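Putative peptidyl-arginine deiminase (Chlorobium tepidum, PDB 1XKN) probably acts as a hydrolase that deiminates guanidinium groups, as in agmatine deiminases and Porphyromonas-type peptidyl-arginine deiminases. Local coordinates at residues G157-V162 with A173-P178; A187-Q192 with V202-D207. One frame throughout, in Å; residues are numbered along the deposited sequence.

Interaction 1 (G157-V162 with A173-P178)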
loop_
_atom_site.group_PDB
_atom_site.type_symbol
_atom_site.label_atom_id
_atom_site.label_comp_id
_atom_site.label_asym_id
_atom_site.label_seq_id
_atom_site.Cartn_x
_atom_site.Cartn_y
_atom_site.Cartn_z
ATOM N N GLY A 157 -4.337 3.269 3.951
ATOM C CA GLY A 157 -2.977 3.540 3.525
ATOM C C GLY A 157 -2.843 3.601 2.014
ATOM O O GLY A 157 -1.981 4.309 1.489
ATOM N N GLY A 158 -3.694 2.863 1.309
ATOM C CA GLY A 158 -3.631 2.847 -0.141
ATOM C C GLY A 158 -4.185 4.106 -0.785
ATOM O O GLY A 158 -4.040 4.305 -1.996
ATOM N N ALA A 159 -4.811 4.959 0.019
ATOM C CA ALA A 159 -5.394 6.198 -0.481
ATOM C C ALA A 159 -4.430 7.378 -0.416
ATOM O O ALA A 159 -4.737 8.469 -0.903
ATOM C CB ALA A 159 -6.665 6.524 0.297
ATOM N N ILE A 160 -3.262 7.161 0.177
ATOM C CA ILE A 160 -2.264 8.222 0.287
ATOM C C ILE A 160 -0.889 7.702 -0.126
ATOM O O ILE A 160 -0.652 6.496 -0.143
ATOM C CB ILE A 160 -2.165 8.773 1.738
ATOM C CG1 ILE A 160 -1.768 7.653 2.699
ATOM C CG2 ILE A 160 -3.496 9.387 2.156
ATOM C CD1 ILE A 160 -1.394 8.139 4.088
ATOM N N ASP A 161 0.009 8.616 -0.480
ATOM C CA ASP A 161 1.369 8.261 -0.872
ATOM C C ASP A 161 2.243 9.473 -0.568
ATOM O O ASP A 161 1.981 10.568 -1.060
ATOM C CB ASP A 161 1.423 7.908 -2.361
ATOM C CG ASP A 161 2.768 7.343 -2.779
ATOM O OD1 ASP A 161 3.662 8.134 -3.140
ATOM O OD2 ASP A 161 2.931 6.106 -2.728
ATOM N N VAL A 162 3.272 9.280 0.251
ATOM C CA VAL A 162 4.143 10.388 0.641
ATOM C C VAL A 162 5.538 10.354 0.022
ATOM O O VAL A 162 6.039 9.291 -0.345
ATOM C CB VAL A 162 4.288 10.454 2.183
ATOM C CG1 VAL A 162 2.913 10.569 2.825
ATOM C CG2 VAL A 162 5.009 9.210 2.700
ATOM N N ALA A 173 -11.416 11.732 -5.485
ATOM C CA ALA A 173 -12.390 10.658 -5.606
ATOM C C ALA A 173 -12.519 9.834 -4.331
ATOM O O ALA A 173 -13.621 9.434 -3.954
ATOM C CB ALA A 173 -12.025 9.749 -6.776
ATOM N N CYS A 174 -11.403 9.577 -3.658
ATOM C CA CYS A 174 -11.454 8.777 -2.444
ATOM C C CYS A 174 -11.586 9.587 -1.158
ATOM O O CYS A 174 -12.577 9.456 -0.441
ATOM C CB CYS A 174 -10.220 7.873 -2.360
ATOM S SG CYS A 174 -10.194 6.776 -0.924
ATOM N N LEU A 175 -10.596 10.428 -0.870
ATOM C CA LEU A 175 -10.620 11.211 0.358
ATOM C C LEU A 175 -11.751 12.221 0.495
ATOM O O LEU A 175 -11.995 12.722 1.590
ATOM C CB LEU A 175 -9.267 11.896 0.590
ATOM C CG LEU A 175 -8.370 11.162 1.595
ATOM C CD1 LEU A 175 -8.061 9.761 1.084
ATOM C CD2 LEU A 175 -7.083 11.938 1.827
ATOM N N LEU A 176 -12.443 12.534 -0.593
ATOM C CA LEU A 176 -13.558 13.462 -0.479
ATOM C C LEU A 176 -14.888 12.746 -0.699
ATOM O O LEU A 176 -15.937 13.383 -0.764
ATOM C CB LEU A 176 -13.410 14.645 -1.449
ATOM C CG LEU A 176 -12.294 15.641 -1.093
ATOM C CD1 LEU A 176 -12.405 16.876 -1.977
ATOM C CD2 LEU A 176 -12.412 16.045 0.376
ATOM N N ASN A 177 -14.853 11.419 -0.800
ATOM C CA ASN A 177 -16.092 10.671 -0.978
ATOM C C ASN A 177 -16.837 10.691 0.355
ATOM O O ASN A 177 -16.271 10.371 1.401
ATOM C CB ASN A 177 -15.817 9.216 -1.387
ATOM C CG ASN A 177 -17.086 8.478 -1.790
ATOM O OD1 ASN A 177 -18.086 8.505 -1.076
ATOM N ND2 ASN A 177 -17.047 7.811 -2.937
ATOM N N PRO A 178 -18.117 11.090 0.338
ATOM C CA PRO A 178 -18.917 11.146 1.566
ATOM C C PRO A 178 -18.999 9.834 2.348
ATOM O O PRO A 178 -19.329 9.845 3.536
ATOM C CB PRO A 178 -20.285 11.600 1.062
ATOM C CG PRO A 178 -19.928 12.483 -0.087
ATOM C CD PRO A 178 -18.854 11.682 -0.793
#

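Interaction 2 (A187-Q192 with V202-D207)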
loop_
_atom_site.group_PDB
_atom_site.type_symbol
_atom_site.label_atom_id
_atom_site.label_comp_id
_atom_site.label_asym_id
_atom_site.label_seq_id
_atom_site.Cartn_x
_atom_site.Cartn_y
_atom_site.Cartn_z
ATOM N N ALA A 187 -10.867 20.878 4.245
ATOM C CA ALA A 187 -9.983 21.584 5.166
ATOM C C ALA A 187 -9.664 20.742 6.401
ATOM O O ALA A 187 -8.505 20.636 6.810
ATOM C CB ALA A 187 -10.608 22.910 5.581
ATOM N N GLU A 188 -10.698 20.149 6.992
ATOM C CA GLU A 188 -10.540 19.317 8.182
ATOM C C GLU A 188 -9.675 18.093 7.894
ATOM O O GLU A 188 -8.830 17.710 8.710
ATOM C CB GLU A 188 -11.915 18.881 8.699
ATOM C CG GLU A 188 -12.723 20.025 9.317
ATOM C CD GLU A 188 -14.193 19.687 9.498
ATOM O OE1 GLU A 188 -14.872 19.421 8.485
ATOM O OE2 GLU A 188 -14.672 19.696 10.651
ATOM N N ILE A 189 -9.889 17.480 6.735
ATOM C CA ILE A 189 -9.117 16.308 6.346
ATOM C C ILE A 189 -7.644 16.681 6.208
ATOM O O ILE A 189 -6.777 15.988 6.740
ATOM C CB ILE A 189 -9.670 15.711 5.034
ATOM C CG1 ILE A 189 -11.041 15.095 5.317
ATOM C CG2 ILE A 189 -8.714 14.659 4.475
ATOM C CD1 ILE A 189 -11.820 14.696 4.083
ATOM N N GLU A 190 -7.354 17.779 5.516
ATOM C CA GLU A 190 -5.963 18.200 5.376
ATOM C C GLU A 190 -5.365 18.498 6.748
ATOM O O GLU A 190 -4.212 18.166 7.010
ATOM C CB GLU A 190 -5.842 19.437 4.484
ATOM C CG GLU A 190 -5.904 19.113 3.002
ATOM C CD GLU A 190 -5.351 20.227 2.136
ATOM O OE1 GLU A 190 -4.478 20.984 2.615
ATOM O OE2 GLU A 190 -5.764 20.324 0.962
ATOM N N ALA A 191 -6.147 19.120 7.625
ATOM C CA ALA A 191 -5.654 19.439 8.958
ATOM C C ALA A 191 -5.207 18.170 9.676
ATOM O O ALA A 191 -4.151 18.147 10.307
ATOM C CB ALA A 191 -6.729 20.157 9.770
ATOM N N GLN A 192 -6.006 17.111 9.578
ATOM C CA GLN A 192 -5.659 15.851 10.228
ATOM C C GLN A 192 -4.417 15.216 9.612
ATOM O O GLN A 192 -3.614 14.616 10.321
ATOM C CB GLN A 192 -6.832 14.872 10.156
ATOM C CG GLN A 192 -8.060 15.329 10.940
ATOM C CD GLN A 192 -7.881 15.206 12.446
ATOM O OE1 GLN A 192 -8.490 14.348 13.089
ATOM N NE2 GLN A 192 -7.045 16.063 13.015
ATOM N N VAL A 202 -0.561 18.883 0.496
ATOM C CA VAL A 202 -1.365 17.788 -0.013
ATOM C C VAL A 202 -1.648 18.031 -1.486
ATOM O O VAL A 202 -2.159 19.087 -1.869
ATOM C CB VAL A 202 -2.709 17.666 0.738
ATOM C CG1 VAL A 202 -3.511 16.499 0.182
ATOM C CG2 VAL A 202 -2.455 17.476 2.226
ATOM N N LEU A 203 -1.299 17.049 -2.309
ATOM C CA LEU A 203 -1.505 17.135 -3.749
ATOM C C LEU A 203 -2.722 16.295 -4.107
ATOM O O LEU A 203 -2.681 15.064 -4.041
ATOM C CB LEU A 203 -0.270 16.606 -4.479
ATOM C CG LEU A 203 1.067 17.285 -4.175
ATOM C CD1 LEU A 203 2.194 16.492 -4.810
ATOM C CD2 LEU A 203 1.055 18.716 -4.698
ATOM N N TRP A 204 -3.803 16.960 -4.496
ATOM C CA TRP A 204 -5.038 16.264 -4.834
ATOM C C TRP A 204 -5.236 15.911 -6.299
ATOM O O TRP A 204 -5.469 16.791 -7.129
ATOM C CB TRP A 204 -6.251 17.082 -4.381
ATOM C CG TRP A 204 -6.350 17.293 -2.911
ATOM C CD1 TRP A 204 -5.733 18.260 -2.173
ATOM C CD2 TRP A 204 -7.149 16.534 -1.997
ATOM N NE1 TRP A 204 -6.103 18.152 -0.849
ATOM C CE2 TRP A 204 -6.968 17.097 -0.715
ATOM C CE3 TRP A 204 -7.997 15.426 -2.136
ATOM C CZ2 TRP A 204 -7.608 16.597 0.421
ATOM C CZ3 TRP A 204 -8.636 14.926 -1.005
ATOM C CH2 TRP A 204 -8.434 15.513 0.259
ATOM N N LEU A 205 -5.153 14.621 -6.613
ATOM C CA LEU A 205 -5.388 14.161 -7.978
ATOM C C LEU A 205 -6.896 13.963 -8.104
ATOM O O LEU A 205 -7.629 14.162 -7.133
ATOM C CB LEU A 205 -4.656 12.845 -8.247
ATOM C CG LEU A 205 -3.126 12.935 -8.210
ATOM C CD1 LEU A 205 -2.529 11.554 -8.467
ATOM C CD2 LEU A 205 -2.648 13.925 -9.264
ATOM N N GLY A 206 -7.357 13.558 -9.282
ATOM C CA GLY A 206 -8.786 13.397 -9.487
ATOM C C GLY A 206 -9.414 12.030 -9.306
ATOM O O GLY A 206 -9.498 11.507 -8.192
ATOM N N ASP A 207 -9.881 11.462 -10.413
ATOM C CA ASP A 207 -10.528 10.155 -10.404
ATOM C C ASP A 207 -9.516 9.023 -10.517
ATOM O O ASP A 207 -8.367 9.239 -10.901
ATOM C CB ASP A 207 -11.520 10.058 -11.566
ATOM C CG ASP A 207 -12.729 10.959 -11.382
ATOM O OD1 ASP A 207 -13.424 11.226 -12.382
ATOM O OD2 ASP A 207 -12.990 11.387 -10.239
HETATM O O HOH W 1 -1.780 21.492 0.916
HETATM O O HOH W 2 -3.956 21.117 -0.918
#

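Interaction 1 (G157-V162 with A173-P178)
A159 and C174 mark the point where the two backbones come closest, their CA atoms 6.9 Å apart. At that point a 3-10 turn, residues 157-159, is passing into the strand that ends at V162, while the short helix 172-175 is running out, L176 being the first residue to leave helical backbone angles. Neither backbone bonds to the other, and side chains alone make the contact.

The methyl of A159 points at the helix and takes part in two of the three side-chain contacts. It meets two residues in succession along the chain: CB of A159 lies 3.7 Å from SG of C174 and 3.6 Å from CD1 of L175. The sulfur reaches it because SG stands anti to the backbone N of C174 (chi1 -178°). L175 divides its branches, CD1 going to A159 while CD2 makes a looser approach of 4.4 Å to CG2 of I160. All four residues are buried, yet the two segments cover only 127 Å² between them, so the contact is a small apolar patch within a larger core. H217 touches both A159 and C174, and L175 also packs on I189 and W204.

Two bonds outside the contact hold the backbone here: A159 O accepts a hydrogen bond from T170 OG1, and the backbone pairing of D161 with L169 joins strand 160-162 to strand 167-171. Strand 160-162 is an outer strand of a three-stranded sheet, and its neighbour 167-171 leads directly into helix 172-175. The arrangement is that of a beta-hairpin followed by a short helix that folds back to pack against the hairpin's start.

Interaction 2 (A187-Q192 with V202-D207)
E190 lays its side chain across the edge of the W204 indole and against V202. Its CG is 3.9 Å from CG2 of V202, and chi1 of -80° sets the chain anti to the carbonyl carbon, from where it runs extended to the carboxylate. There W204 NE1 donates to E190 OE2 at 2.8 Å, with an N-H...O angle of 156°. OE2 is tilted modestly from the ring plane, while NE1 approaches it from above the carboxylate plane; the two planes are 28° apart. V202 CG1 lies over one face of the indole, 3.2 Å above the plane of the W204 ring and offset toward its rim. At the benzo end, I189 CG2 approaches W204 CH2 at 4.3 Å, near the ring plane.

Two waters extend the link to the strand backbone. One donates to E190 OE1 and accepts from V202 N, with 2.9 Å between that nitrogen and the water oxygen; the other donates to both E190 OE2 (2.7 Å) and V202 O. R194 forms a salt bridge with OE1, and K186 makes a cation-pi contact with the indole.

OE2 therefore receives an indole N-H and a water, and OE1 a water and a guanidinium. Such surroundings would be expected to favour the ionised carboxylate.

Overall arrangement
Interaction 1 closes before interaction 2 opens along the chain, and their centres lie about 8 Å apart on the same side of the molecule. Both reach the mixed sheet ordered 160-162, 167-171, 201-205: interaction 1 involves one outer strand and interaction 2 the other. Helices 172-175 and 186-197 follow each other in sequence and meet between the two contacts, where L175 O comes within 3.2 Å of I189 CD1. L175 CB and L176 CG also pack on CZ3 of W204, at 3.5 and 3.7 Å. Through these four residues the contacts touch directly, so that the two successive helices pack together beside the sheet, buried at interaction 1 and more accessible at interaction 2.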